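Local atomic coordinates of lectin-like protein (Entamoeba histolytica HM-1:IMSS-A, PDB entry 5ZBT), a protein that is of unknown function but carries an ERGIC-53-like legume lectin domain, a family generally associated with D-mannose binding. Residues A[28-33]-A[37-42]; A[54-59]-A[67-72]; A[84-89]-A[96-101]; A[124-129]-A[160-165]. One frame throughout, in Å; residues are numbered along the deposited sequence.

Overall arrangement
All four contacts are largely buried, but they differ in depth: the centre of contact 3 lies about 6 Å from the centre of the chain, and that of contact 1 about 15 Å from it. Contacts 2 and 3 each join the two seven-stranded antiparallel sheets of the sandwich. Contact 4 sets a strand of one sheet against a connecting loop; its strand 122-127 is the neighbour, in the same sheet, of strand 97-103 in contact 3. Contact 1 packs helix 36-42 on the N-terminal loop; Val-39 there touches Met-69 of contact 2. Chemistry follows place: amide, carbonyl and water bonds at contact 1, one hydroxyl bond beside apolar packing at contact 2, and apolar side chains across contacts 3 and 4.

Contact 1 of 4, residues A[28-33]-A[37-42]; sequences LSFREP and ENVVRN
Asn-38 reaches from helix 36-42 to the backbone of loop 28-33 and makes the one direct hydrogen bond between them: its ND2 donates to Ser-29 O at 3.0 Å. With CG anti to the backbone N (chi1 -179°), the amide swings away from the helix toward the loop, which also brings Asn-38 ND2 within 3.5 Å of Phe-30 CA. The bond is bent, 146° at the hydrogen, and its donor stands 22° off the carbonyl plane.

A water gives Ser-29 O a second grip, donating to it at 2.6 Å. Its other hydrogen goes to Asn-38 O at 3.0 Å, and it accepts from Asn-42 ND2 at 2.8 Å. Three residues on the two segments are thus tied through one solvent molecule, and the carbonyl of the buried Ser-29 has two donors.

The apolar part is small. Val-39 CG2, on the branch beside its own backbone N, meets Phe-30 CB at 3.8 Å and approaches the ring obliquely. Beyond the pair, Met-69 touches both residues, while Val-224 and Leu-227 of strand 220-231 also pack on Phe-30.

No salt bridge joins the two segments. Arg-41 NH2 makes a weak salt bridge to Glu-37 OE1 (3.4 Å), one helical turn back, with its guanidinium lying over Asn-38 CA. On the loop, Asp-26 pairs with Arg-31 and also bonds Ser-29 OG.

Phe-30 bonds through its backbone to Leu-227, and Val-39 packs on Met-45 of the outermost strand 43-46: a short helix and an N-terminal segment beside the edge of a legume-lectin-like beta sandwich.

Contact 2 of 4, residues A[54-59]-A[67-72]; sequences NYVQIT and SIMNGK
Met-69 projects from strand 66-71 into the space between the two sheets and places its sulfur against two side chains of segment 54-59. Its CG sits roughly anti to the backbone N, though pulled off the ideal at chi1 -155°, and the chain beyond is extended, which carries SD toward segment 54-59. There Val-56 comes to meet it tip to tip, with Val-56 CG1 4.0 Å from Met-69 SD. The methyl carbon is only slightly farther, Met-69 CE lying 4.2 Å from Val-56 CG1.

Ile-58 approaches differently, crossing the methionine at about a right angle. Its two branches divide the work. CG1 lies beside the backbone N, and the bend at chi2 (-66°) brings Ile-58 CD1 to 4.1 Å from Met-69 SD; Ile-58 CG2, on the other branch, rests 4.0 Å from Ser-67 CB.

The polar link sits next to this branch. Ser-67 OG, turned beside its own backbone N, donates to Ile-58 O at a modelled 2.5 Å, a length short enough to be doubtful. The C=O...OG angle is 156°, and the donor is tilted out of the carbonyl plane. Thr-59 CG2 lies 4.2 Å from Ser-67 OG.

Residue 58 is where the chain turns a corner, and Ile-58 also bonds through its backbone to Tyr-222 of strand 220-231. Phe-30 packs on Val-56 from outside the pair.

The chemistry therefore implies two separate roles: a thioether and branched aliphatic groups pack between the sheets, while a serine hydroxyl probably satisfies the carbonyl of the buried Ile-58, at the corner.

Contact 3 of 4, residues A[84-89]-A[96-101]; sequences LKLNII and GGMGVW
A turn at chi3 (76°) directs Met-98 CE at Leu-84, whose CG lies anti to the backbone N and whose CD2 points across the gap. Before that turn the methionine starts with chi1 at -104°, away from a staggered position, and runs straight through chi2. The two side chains reach toward each other tip to tip, Met-98 CE to Leu-84 CD2 at 3.5 Å, which is close for two methyl groups.

Leu-84 CD2 also touches Val-100 CG2 at 3.6 Å; here the side chains slide past each other in opposite directions, so one leucine methyl rests against two residues of strand 97-103. The sulfur has looser company: Leu-86 CG lies 4.2 Å from Met-98 SD, and Ile-88 CD1 4.4 Å from it.

The strand segments 84-86 and 97-101 run antiparallel, at 170°, but their axes stay 10.9 Å apart, too far for backbone pairing. They are therefore facing strands from the two sheets of the sandwich. Val-224 and Ile-210 also press on Leu-84, one from each sheet, and Ala-212 on Met-98.

Every group that meets across this gap is apolar and buried, which implies that the sheets are held together here by van der Waals contact and the hydrophobic effect, with directional bonding left to neighbouring strands within each sheet.

Contact 4 of 4, residues A[124-129]-A[160-165]; sequences IFINFE and ANIQKD
Phe-128 offers its ring to the turn at Ile-162 and Gln-163, and both residues come at it obliquely. Gln-163 CG lies 4.0 Å from Phe-128 CE2, and Ile-162 CG2 is 4.2 Å from CZ of the same Phe-128 ring. The amide of Gln-163 stands at 78° to the ring plane. The glutamine chain bends at chi2 (84°), so its aliphatic part touches the ring while the amide leads away; there NE2 makes a weak hydrogen bond to Ile-88 O.

Next to the ring, Ile-126 and Ile-162 cross at a slant, Ile-126 CG2 to Ile-162 CD1 at 3.8 Å. In the legume-lectin-like sandwich this sets the end of strand 122-127, in one sheet, against the loop that leaves strand 153-158 of that sheet for strand 170-176 of the other. Leu-86, from the second sheet, packs on both isoleucines. Cys-94, disulfide-bonded to Cys-90, touches both Phe-128 and Gln-163.

Where the strand gives way to loop, Asn-127 ND2 donates to Glu-129 O at 3.0 Å, with 154° at the hydrogen. The Glu-129 carboxylate in turn accepts from two backbone amides, OE2 from Gly-96 N and OE1 from Gly-216 N.

Contact 1 of 4, residues A[28-33]-A[37-42]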
loop_
_atom_site.group_PDB
_atom_site.type_symbol
_atom_site.label_atom_id
_atom_site.label_comp_id
_atom_site.label_asym_id
_atom_site.label_seq_id
_atom_site.Cartn_x
_atom_site.Cartn_y
_atom_site.Cartn_z
ATOM N N LEU A 28 7.104 -4.073 11.323
ATOM C CA LEU A 28 6.223 -3.856 10.184
ATOM C C LEU A 28 5.088 -4.862 10.099
ATOM O O LEU A 28 3.970 -4.497 9.733
ATOM C CB LEU A 28 7.032 -3.911 8.869
ATOM C CG LEU A 28 8.236 -2.988 8.725
ATOM C CD1 LEU A 28 8.920 -3.139 7.363
ATOM C CD2 LEU A 28 7.830 -1.533 8.963
ATOM N N SER A 29 5.356 -6.128 10.399
ATOM C CA SER A 29 4.432 -7.196 10.064
ATOM C C SER A 29 3.238 -7.219 10.999
ATOM O O SER A 29 3.363 -6.939 12.192
ATOM C CB SER A 29 5.133 -8.549 10.126
ATOM O OG SER A 29 6.121 -8.636 9.126
ATOM N N PHE A 30 2.073 -7.544 10.440
ATOM C CA PHE A 30 0.990 -8.137 11.215
ATOM C C PHE A 30 0.420 -9.290 10.407
ATOM O O PHE A 30 -0.001 -9.111 9.258
ATOM C CB PHE A 30 -0.097 -7.131 11.604
ATOM C CG PHE A 30 -0.581 -6.250 10.487
ATOM C CD1 PHE A 30 0.067 -5.053 10.196
ATOM C CD2 PHE A 30 -1.742 -6.566 9.797
ATOM C CE1 PHE A 30 -0.398 -4.219 9.194
ATOM C CE2 PHE A 30 -2.226 -5.736 8.795
ATOM C CZ PHE A 30 -1.551 -4.563 8.488
ATOM N N ARG A 31 0.442 -10.470 10.998
ATOM C CA ARG A 31 0.093 -11.714 10.340
ATOM C C ARG A 31 -1.229 -12.238 10.878
ATOM O O ARG A 31 -1.755 -11.752 11.884
ATOM C CB ARG A 31 1.213 -12.743 10.534
ATOM C CG ARG A 31 2.560 -12.260 9.993
ATOM C CD ARG A 31 3.695 -13.232 10.285
ATOM N NE ARG A 31 4.959 -12.516 10.463
ATOM C CZ ARG A 31 5.352 -11.965 11.612
ATOM N NH1 ARG A 31 6.512 -11.318 11.683
ATOM N NH2 ARG A 31 4.580 -12.058 12.693
ATOM N N GLU A 32 -1.771 -13.251 10.169
ATOM C CA GLU A 32 -3.011 -13.951 10.503
ATOM C C GLU A 32 -2.733 -15.046 11.526
ATOM O O GLU A 32 -1.818 -15.855 11.324
ATOM C CB GLU A 32 -3.638 -14.563 9.260
ATOM C CG GLU A 32 -4.179 -13.552 8.256
ATOM C CD GLU A 32 -5.275 -14.143 7.362
ATOM O OE1 GLU A 32 -5.029 -14.327 6.140
ATOM O OE2 GLU A 32 -6.380 -14.432 7.886
ATOM N N PRO A 33 -3.497 -15.111 12.628
ATOM C CA PRO A 33 -4.618 -14.204 12.915
ATOM C C PRO A 33 -4.162 -12.854 13.490
ATOM O O PRO A 33 -3.134 -12.795 14.173
ATOM C CB PRO A 33 -5.434 -14.990 13.944
ATOM C CG PRO A 33 -4.386 -15.766 14.709
ATOM C CD PRO A 33 -3.279 -16.084 13.717
ATOM N N GLU A 37 -2.853 -5.819 19.594
ATOM C CA GLU A 37 -1.764 -5.043 20.183
ATOM C C GLU A 37 -0.544 -5.039 19.271
ATOM O O GLU A 37 0.227 -4.074 19.273
ATOM C CB GLU A 37 -1.428 -5.548 21.600
ATOM C CG GLU A 37 -0.498 -6.768 21.735
ATOM C CD GLU A 37 -0.247 -7.158 23.209
ATOM O OE1 GLU A 37 0.919 -7.455 23.582
ATOM O OE2 GLU A 37 -1.217 -7.156 23.999
ATOM N N ASN A 38 -0.381 -6.073 18.448
ATOM C CA ASN A 38 0.730 -6.069 17.502
ATOM C C ASN A 38 0.582 -4.955 16.471
ATOM O O ASN A 38 1.577 -4.336 16.076
ATOM C CB ASN A 38 0.849 -7.420 16.792
ATOM C CG ASN A 38 2.013 -7.449 15.812
ATOM O OD1 ASN A 38 3.142 -7.043 16.145
ATOM N ND2 ASN A 38 1.748 -7.905 14.592
ATOM N N VAL A 39 -0.650 -4.697 16.011
ATOM C CA VAL A 39 -0.880 -3.619 15.052
ATOM C C VAL A 39 -0.655 -2.266 15.715
ATOM O O VAL A 39 0.088 -1.419 15.201
ATOM C CB VAL A 39 -2.296 -3.723 14.451
ATOM C CG1 VAL A 39 -2.545 -2.586 13.488
ATOM C CG2 VAL A 39 -2.490 -5.044 13.744
ATOM N N VAL A 40 -1.267 -2.060 16.888
ATOM C CA VAL A 40 -1.227 -0.768 17.571
ATOM C C VAL A 40 0.197 -0.385 17.945
ATOM O O VAL A 40 0.546 0.803 17.963
ATOM C CB VAL A 40 -2.147 -0.786 18.819
ATOM C CG1 VAL A 40 -1.892 0.418 19.704
ATOM C CG2 VAL A 40 -3.621 -0.823 18.414
ATOM N N ARG A 41 1.044 -1.360 18.255
ATOM C CA ARG A 41 2.358 -0.967 18.747
ATOM C C ARG A 41 3.266 -0.498 17.625
ATOM O O ARG A 41 4.258 0.187 17.891
ATOM C CB ARG A 41 3.002 -2.110 19.545
ATOM C CG ARG A 41 3.610 -3.222 18.719
ATOM C CD ARG A 41 4.558 -4.050 19.570
ATOM N NE ARG A 41 3.822 -4.996 20.403
ATOM C CZ ARG A 41 3.723 -6.290 20.130
ATOM N NH1 ARG A 41 4.330 -6.781 19.050
ATOM N NH2 ARG A 41 3.023 -7.083 20.933
ATOM N N ASN A 42 2.920 -0.804 16.378
ATOM C CA ASN A 42 3.739 -0.444 15.235
ATOM C C ASN A 42 3.131 0.629 14.336
ATOM O O ASN A 42 3.872 1.220 13.543
ATOM C CB ASN A 42 4.057 -1.706 14.420
ATOM C CG ASN A 42 5.043 -2.607 15.145
ATOM O OD1 ASN A 42 5.885 -2.115 15.899
ATOM N ND2 ASN A 42 4.941 -3.919 14.937
HETATM O O HOH W 1 2.743 -4.637 13.305
#

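Contact 2 of 4, residues A[54-59]-A[67-72]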
loop_
_atom_site.group_PDB
_atom_site.type_symbol
_atom_site.label_atom_id
_atom_site.label_comp_id
_atom_site.label_asym_id
_atom_site.label_seq_id
_atom_site.Cartn_x
_atom_site.Cartn_y
_atom_site.Cartn_z
ATOM N N ASN A 54 -10.396 -10.635 11.797
ATOM C CA ASN A 54 -9.832 -11.225 10.585
ATOM C C ASN A 54 -9.179 -10.226 9.627
ATOM O O ASN A 54 -8.672 -10.650 8.585
ATOM C CB ASN A 54 -10.913 -11.995 9.823
ATOM C CG ASN A 54 -11.605 -13.039 10.683
ATOM O OD1 ASN A 54 -10.971 -13.678 11.525
ATOM N ND2 ASN A 54 -12.914 -13.221 10.471
ATOM N N TYR A 55 -9.176 -8.928 9.932
ATOM C CA TYR A 55 -8.646 -7.945 8.989
ATOM C C TYR A 55 -8.548 -6.595 9.686
ATOM O O TYR A 55 -9.167 -6.367 10.734
ATOM C CB TYR A 55 -9.520 -7.836 7.718
ATOM C CG TYR A 55 -10.971 -7.523 8.011
ATOM C CD1 TYR A 55 -11.413 -6.207 8.128
ATOM C CD2 TYR A 55 -11.894 -8.541 8.218
ATOM C CE1 TYR A 55 -12.741 -5.918 8.417
ATOM C CE2 TYR A 55 -13.233 -8.262 8.520
ATOM C CZ TYR A 55 -13.643 -6.953 8.613
ATOM O OH TYR A 55 -14.964 -6.677 8.901
ATOM N N VAL A 56 -7.744 -5.708 9.097
ATOM C CA VAL A 56 -7.710 -4.301 9.471
ATOM C C VAL A 56 -8.541 -3.536 8.443
ATOM O O VAL A 56 -8.246 -3.565 7.239
ATOM C CB VAL A 56 -6.271 -3.769 9.537
ATOM C CG1 VAL A 56 -6.250 -2.292 9.977
ATOM C CG2 VAL A 56 -5.412 -4.634 10.470
ATOM N N GLN A 57 -9.601 -2.879 8.906
ATOM C CA GLN A 57 -10.390 -2.014 8.038
ATOM C C GLN A 57 -9.635 -0.715 7.834
ATOM O O GLN A 57 -9.245 -0.065 8.809
ATOM C CB GLN A 57 -11.766 -1.735 8.636
ATOM C CG GLN A 57 -12.571 -0.695 7.864
ATOM C CD GLN A 57 -13.832 -0.241 8.628
ATOM O OE1 GLN A 57 -14.809 -0.991 8.725
ATOM N NE2 GLN A 57 -13.794 0.966 9.195
ATOM N N ILE A 58 -9.391 -0.363 6.576
ATOM C CA ILE A 58 -8.829 0.944 6.247
ATOM C C ILE A 58 -9.936 1.972 6.028
ATOM O O ILE A 58 -9.937 3.027 6.666
ATOM C CB ILE A 58 -7.888 0.823 5.024
ATOM C CG1 ILE A 58 -6.947 -0.369 5.201
ATOM C CG2 ILE A 58 -7.018 2.097 4.844
ATOM C CD1 ILE A 58 -5.981 -0.164 6.368
ATOM N N THR A 59 -10.909 1.678 5.146
ATOM C CA THR A 59 -12.134 2.466 5.020
ATOM C C THR A 59 -13.366 1.580 5.153
ATOM O O THR A 59 -13.394 0.464 4.619
ATOM C CB THR A 59 -12.245 3.215 3.671
ATOM O OG1 THR A 59 -12.173 2.286 2.573
ATOM C CG2 THR A 59 -11.204 4.301 3.527
ATOM N N SER A 67 -8.332 7.094 4.925
ATOM C CA SER A 67 -7.597 6.772 6.140
ATOM C C SER A 67 -6.115 6.670 5.818
ATOM O O SER A 67 -5.734 6.366 4.687
ATOM C CB SER A 67 -8.046 5.445 6.745
ATOM O OG SER A 67 -9.417 5.479 7.097
ATOM N N ILE A 68 -5.281 6.921 6.821
ATOM C CA ILE A 68 -3.850 6.672 6.727
ATOM C C ILE A 68 -3.413 5.887 7.961
ATOM O O ILE A 68 -3.785 6.216 9.092
ATOM C CB ILE A 68 -3.032 7.971 6.568
ATOM C CG1 ILE A 68 -3.236 8.923 7.745
ATOM C CG2 ILE A 68 -3.400 8.683 5.269
ATOM C CD1 ILE A 68 -2.618 10.299 7.509
ATOM N N MET A 69 -2.657 4.831 7.733
ATOM C CA MET A 69 -2.069 4.010 8.777
ATOM C C MET A 69 -0.563 4.224 8.660
ATOM O O MET A 69 0.029 3.860 7.642
ATOM C CB MET A 69 -2.463 2.550 8.562
ATOM C CG MET A 69 -2.459 1.662 9.769
ATOM S SD MET A 69 -3.053 0.065 9.206
ATOM C CE MET A 69 -2.297 -0.992 10.404
ATOM N N ASN A 70 0.043 4.833 9.681
ATOM C CA ASN A 70 1.434 5.286 9.655
ATOM C C ASN A 70 2.304 4.409 10.542
ATOM O O ASN A 70 2.056 4.314 11.750
ATOM C CB ASN A 70 1.550 6.729 10.143
ATOM C CG ASN A 70 1.245 7.716 9.077
ATOM O OD1 ASN A 70 1.354 7.407 7.887
ATOM N ND2 ASN A 70 0.854 8.926 9.482
ATOM N N GLY A 71 3.339 3.805 9.955
ATOM C CA GLY A 71 4.347 3.117 10.735
ATOM C C GLY A 71 4.954 4.055 11.765
ATOM O O GLY A 71 5.287 5.200 11.455
ATOM N N LYS A 72 5.075 3.600 13.009
ATOM C CA LYS A 72 5.670 4.458 14.024
ATOM C C LYS A 72 7.186 4.560 13.877
ATOM O O LYS A 72 7.755 5.626 14.139
ATOM C CB LYS A 72 5.312 3.943 15.420
ATOM C CG LYS A 72 3.838 4.046 15.739
ATOM C CD LYS A 72 3.614 4.173 17.219
ATOM C CE LYS A 72 2.792 3.026 17.747
ATOM N NZ LYS A 72 1.445 3.517 18.106
#

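Contact 3 of 4, residues A[84-89]-A[96-101]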
loop_
_atom_site.group_PDB
_atom_site.type_symbol
_atom_site.label_atom_id
_atom_site.label_comp_id
_atom_site.label_asym_id
_atom_site.label_seq_id
_atom_site.Cartn_x
_atom_site.Cartn_y
_atom_site.Cartn_z
ATOM N N LEU A 84 1.310 -7.625 1.073
ATOM C CA LEU A 84 0.116 -7.019 1.641
ATOM C C LEU A 84 -1.092 -7.754 1.081
ATOM O O LEU A 84 -1.405 -7.629 -0.108
ATOM C CB LEU A 84 0.054 -5.531 1.310
ATOM C CG LEU A 84 -1.098 -4.794 1.993
ATOM C CD1 LEU A 84 -0.796 -4.646 3.486
ATOM C CD2 LEU A 84 -1.292 -3.459 1.371
ATOM N N LYS A 85 -1.765 -8.528 1.923
ATOM C CA LYS A 85 -2.907 -9.303 1.479
ATOM C C LYS A 85 -4.186 -8.477 1.621
ATOM O O LYS A 85 -4.487 -7.952 2.698
ATOM C CB LYS A 85 -2.993 -10.604 2.269
ATOM C CG LYS A 85 -4.011 -11.589 1.723
ATOM C CD LYS A 85 -3.876 -12.947 2.383
ATOM C CE LYS A 85 -5.045 -13.816 1.997
ATOM N NZ LYS A 85 -4.789 -15.250 2.289
ATOM N N LEU A 86 -4.936 -8.386 0.532
ATOM C CA LEU A 86 -6.080 -7.494 0.377
ATOM C C LEU A 86 -7.394 -8.197 0.684
ATOM O O LEU A 86 -7.574 -9.378 0.376
ATOM C CB LEU A 86 -6.141 -6.964 -1.055
ATOM C CG LEU A 86 -5.356 -5.728 -1.488
ATOM C CD1 LEU A 86 -4.029 -5.655 -0.812
ATOM C CD2 LEU A 86 -5.166 -5.798 -2.986
ATOM N N ASN A 87 -8.331 -7.441 1.264
ATOM C CA ASN A 87 -9.721 -7.879 1.467
ATOM C C ASN A 87 -10.607 -6.666 1.157
ATOM O O ASN A 87 -10.921 -5.871 2.049
ATOM C CB ASN A 87 -9.923 -8.393 2.891
ATOM C CG ASN A 87 -11.295 -9.024 3.114
ATOM O OD1 ASN A 87 -12.130 -9.075 2.214
ATOM N ND2 ASN A 87 -11.528 -9.505 4.331
ATOM N N ILE A 88 -10.980 -6.506 -0.114
ATOM C CA ILE A 88 -11.691 -5.317 -0.588
ATOM C C ILE A 88 -13.126 -5.705 -0.946
ATOM O O ILE A 88 -13.348 -6.658 -1.700
ATOM C CB ILE A 88 -10.972 -4.672 -1.791
ATOM C CG1 ILE A 88 -9.557 -4.230 -1.415
ATOM C CG2 ILE A 88 -11.733 -3.452 -2.306
ATOM C CD1 ILE A 88 -8.705 -3.889 -2.631
ATOM N N ILE A 89 -14.098 -4.968 -0.412
ATOM C CA ILE A 89 -15.518 -5.258 -0.615
ATOM C C ILE A 89 -16.134 -4.153 -1.459
ATOM O O ILE A 89 -16.009 -2.967 -1.127
ATOM C CB ILE A 89 -16.274 -5.399 0.719
ATOM C CG1 ILE A 89 -15.660 -6.504 1.577
ATOM C CG2 ILE A 89 -17.734 -5.707 0.462
ATOM C CD1 ILE A 89 -15.443 -7.791 0.812
ATOM N N GLY A 96 -12.356 4.603 -5.745
ATOM C CA GLY A 96 -11.164 4.970 -5.003
ATOM C C GLY A 96 -9.974 4.069 -5.286
ATOM O O GLY A 96 -9.824 3.490 -6.370
ATOM N N GLY A 97 -9.101 3.967 -4.289
ATOM C CA GLY A 97 -7.932 3.116 -4.392
ATOM C C GLY A 97 -7.173 3.079 -3.083
ATOM O O GLY A 97 -7.574 3.679 -2.088
ATOM N N MET A 98 -6.040 2.395 -3.121
ATOM C CA MET A 98 -5.205 2.097 -1.969
ATOM C C MET A 98 -3.775 2.511 -2.271
ATOM O O MET A 98 -3.317 2.386 -3.405
ATOM C CB MET A 98 -5.182 0.601 -1.675
ATOM C CG MET A 98 -5.991 0.114 -0.524
ATOM S SD MET A 98 -5.632 -1.659 -0.405
ATOM C CE MET A 98 -4.004 -1.559 0.338
ATOM N N GLY A 99 -3.055 2.942 -1.253
ATOM C CA GLY A 99 -1.642 3.244 -1.400
ATOM C C GLY A 99 -0.807 2.562 -0.341
ATOM O O GLY A 99 -1.207 2.473 0.823
ATOM N N VAL A 100 0.359 2.077 -0.755
ATOM C CA VAL A 100 1.406 1.665 0.167
ATOM C C VAL A 100 2.580 2.617 -0.019
ATOM O O VAL A 100 2.962 2.934 -1.150
ATOM C CB VAL A 100 1.818 0.202 -0.046
ATOM C CG1 VAL A 100 2.890 -0.208 1.014
ATOM C CG2 VAL A 100 0.602 -0.689 0.038
ATOM N N TRP A 101 3.134 3.091 1.080
ATOM C CA TRP A 101 3.990 4.260 1.035
ATOM C C TRP A 101 5.312 3.961 1.717
ATOM O O TRP A 101 5.339 3.352 2.784
ATOM C CB TRP A 101 3.312 5.454 1.719
ATOM C CG TRP A 101 1.982 5.892 1.124
ATOM C CD1 TRP A 101 0.747 5.305 1.309
ATOM C CD2 TRP A 101 1.760 7.043 0.292
ATOM N NE1 TRP A 101 -0.218 6.022 0.633
ATOM C CE2 TRP A 101 0.378 7.090 0.002
ATOM C CE3 TRP A 101 2.602 8.041 -0.238
ATOM C CZ2 TRP A 101 -0.180 8.093 -0.797
ATOM C CZ3 TRP A 101 2.040 9.041 -1.029
ATOM C CH2 TRP A 101 0.661 9.054 -1.298
#

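Contact 4 of 4, residues A[124-129]-A[160-165]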
loop_
_atom_site.group_PDB
_atom_site.type_symbol
_atom_site.label_atom_id
_atom_site.label_comp_id
_atom_site.label_asym_id
_atom_site.label_seq_id
_atom_site.Cartn_x
_atom_site.Cartn_y
_atom_site.Cartn_z
ATOM N N ILE A 124 3.001 3.501 -3.878
ATOM C CA ILE A 124 2.535 2.390 -4.710
ATOM C C ILE A 124 1.019 2.362 -4.593
ATOM O O ILE A 124 0.479 2.188 -3.490
ATOM C CB ILE A 124 3.159 1.049 -4.276
ATOM C CG1 ILE A 124 4.676 1.184 -4.201
ATOM C CG2 ILE A 124 2.796 -0.071 -5.217
ATOM C CD1 ILE A 124 5.288 0.388 -3.097
ATOM N N PHE A 125 0.329 2.545 -5.721
ATOM C CA PHE A 125 -1.110 2.766 -5.726
ATOM C C PHE A 125 -1.813 1.688 -6.536
ATOM O O PHE A 125 -1.345 1.296 -7.611
ATOM C CB PHE A 125 -1.462 4.153 -6.300
ATOM C CG PHE A 125 -0.666 5.286 -5.697
ATOM C CD1 PHE A 125 -0.571 5.436 -4.318
ATOM C CD2 PHE A 125 -0.011 6.195 -6.505
ATOM C CE1 PHE A 125 0.159 6.482 -3.756
ATOM C CE2 PHE A 125 0.736 7.239 -5.953
ATOM C CZ PHE A 125 0.810 7.380 -4.574
ATOM N N ILE A 126 -2.936 1.210 -6.006
ATOM C CA ILE A 126 -3.882 0.386 -6.742
ATOM C C ILE A 126 -5.130 1.230 -6.933
ATOM O O ILE A 126 -5.772 1.623 -5.952
ATOM C CB ILE A 126 -4.221 -0.918 -6.003
ATOM C CG1 ILE A 126 -2.950 -1.676 -5.595
ATOM C CG2 ILE A 126 -5.137 -1.792 -6.868
ATOM C CD1 ILE A 126 -3.239 -2.983 -4.815
ATOM N N ASN A 127 -5.470 1.532 -8.181
ATOM C CA ASN A 127 -6.561 2.457 -8.468
ATOM C C ASN A 127 -7.686 1.744 -9.206
ATOM O O ASN A 127 -7.448 1.119 -10.245
ATOM C CB ASN A 127 -6.066 3.638 -9.288
ATOM C CG ASN A 127 -7.194 4.547 -9.687
ATOM O OD1 ASN A 127 -7.738 5.248 -8.853
ATOM N ND2 ASN A 127 -7.581 4.513 -10.956
ATOM N N PHE A 128 -8.909 1.833 -8.656
ATOM C CA PHE A 128 -10.132 1.349 -9.302
ATOM C C PHE A 128 -10.989 2.469 -9.889
ATOM O O PHE A 128 -11.808 2.199 -10.781
ATOM C CB PHE A 128 -11.011 0.562 -8.307
ATOM C CG PHE A 128 -10.384 -0.698 -7.784
ATOM C CD1 PHE A 128 -9.512 -0.656 -6.697
ATOM C CD2 PHE A 128 -10.681 -1.926 -8.359
ATOM C CE1 PHE A 128 -8.933 -1.819 -6.205
ATOM C CE2 PHE A 128 -10.117 -3.103 -7.873
ATOM C CZ PHE A 128 -9.236 -3.056 -6.797
ATOM N N GLU A 129 -10.824 3.705 -9.407
ATOM C CA GLU A 129 -11.659 4.830 -9.820
ATOM C C GLU A 129 -11.424 5.172 -11.289
ATOM O O GLU A 129 -10.288 5.426 -11.702
ATOM C CB GLU A 129 -11.354 6.036 -8.936
ATOM C CG GLU A 129 -12.275 7.237 -9.140
ATOM C CD GLU A 129 -13.492 7.219 -8.232
ATOM O OE1 GLU A 129 -14.215 8.228 -8.195
ATOM O OE2 GLU A 129 -13.732 6.202 -7.550
ATOM N N ALA A 160 -6.034 -7.558 -13.866
ATOM C CA ALA A 160 -7.436 -7.877 -13.659
ATOM C C ALA A 160 -7.642 -8.697 -12.393
ATOM O O ALA A 160 -6.773 -9.466 -11.977
ATOM C CB ALA A 160 -7.992 -8.650 -14.858
ATOM N N ASN A 161 -8.812 -8.502 -11.779
ATOM C CA ASN A 161 -9.386 -9.340 -10.730
ATOM C C ASN A 161 -8.739 -9.151 -9.359
ATOM O O ASN A 161 -8.769 -10.072 -8.533
ATOM C CB ASN A 161 -9.333 -10.814 -11.137
ATOM C CG ASN A 161 -10.114 -11.089 -12.409
ATOM O OD1 ASN A 161 -9.587 -11.667 -13.364
ATOM N ND2 ASN A 161 -11.375 -10.667 -12.431
ATOM N N ILE A 162 -8.213 -7.958 -9.071
ATOM C CA ILE A 162 -7.519 -7.751 -7.799
ATOM C C ILE A 162 -8.477 -7.920 -6.623
ATOM O O ILE A 162 -8.188 -8.662 -5.675
ATOM C CB ILE A 162 -6.816 -6.386 -7.767
ATOM C CG1 ILE A 162 -5.577 -6.406 -8.658
ATOM C CG2 ILE A 162 -6.392 -6.062 -6.357
ATOM C CD1 ILE A 162 -5.015 -5.014 -8.938
ATOM N N GLN A 163 -9.641 -7.259 -6.660
ATOM C CA GLN A 163 -10.555 -7.439 -5.536
ATOM C C GLN A 163 -11.523 -8.591 -5.729
ATOM O O GLN A 163 -12.094 -9.057 -4.734
ATOM C CB GLN A 163 -11.344 -6.154 -5.217
ATOM C CG GLN A 163 -12.496 -5.838 -6.126
ATOM C CD GLN A 163 -13.781 -6.558 -5.758
ATOM O OE1 GLN A 163 -14.443 -7.111 -6.634
ATOM N NE2 GLN A 163 -14.138 -6.562 -4.471
ATOM N N LYS A 164 -11.706 -9.067 -6.967
ATOM C CA LYS A 164 -12.583 -10.200 -7.255
ATOM C C LYS A 164 -11.992 -11.538 -6.832
ATOM O O LYS A 164 -12.695 -12.554 -6.902
ATOM C CB LYS A 164 -12.910 -10.244 -8.752
ATOM C CG LYS A 164 -14.000 -9.262 -9.180
ATOM C CD LYS A 164 -13.885 -8.930 -10.670
ATOM C CE LYS A 164 -15.154 -8.287 -11.224
ATOM N NZ LYS A 164 -15.459 -6.952 -10.624
ATOM N N ASP A 165 -10.721 -11.575 -6.431
ATOM C CA ASP A 165 -10.121 -12.780 -5.855
ATOM C C ASP A 165 -10.682 -12.976 -4.449
ATOM O O ASP A 165 -10.324 -12.244 -3.521
ATOM C CB ASP A 165 -8.594 -12.641 -5.843
ATOM C CG ASP A 165 -7.874 -13.868 -5.281
ATOM O OD1 ASP A 165 -8.514 -14.796 -4.744
ATOM O OD2 ASP A 165 -6.632 -13.911 -5.383
#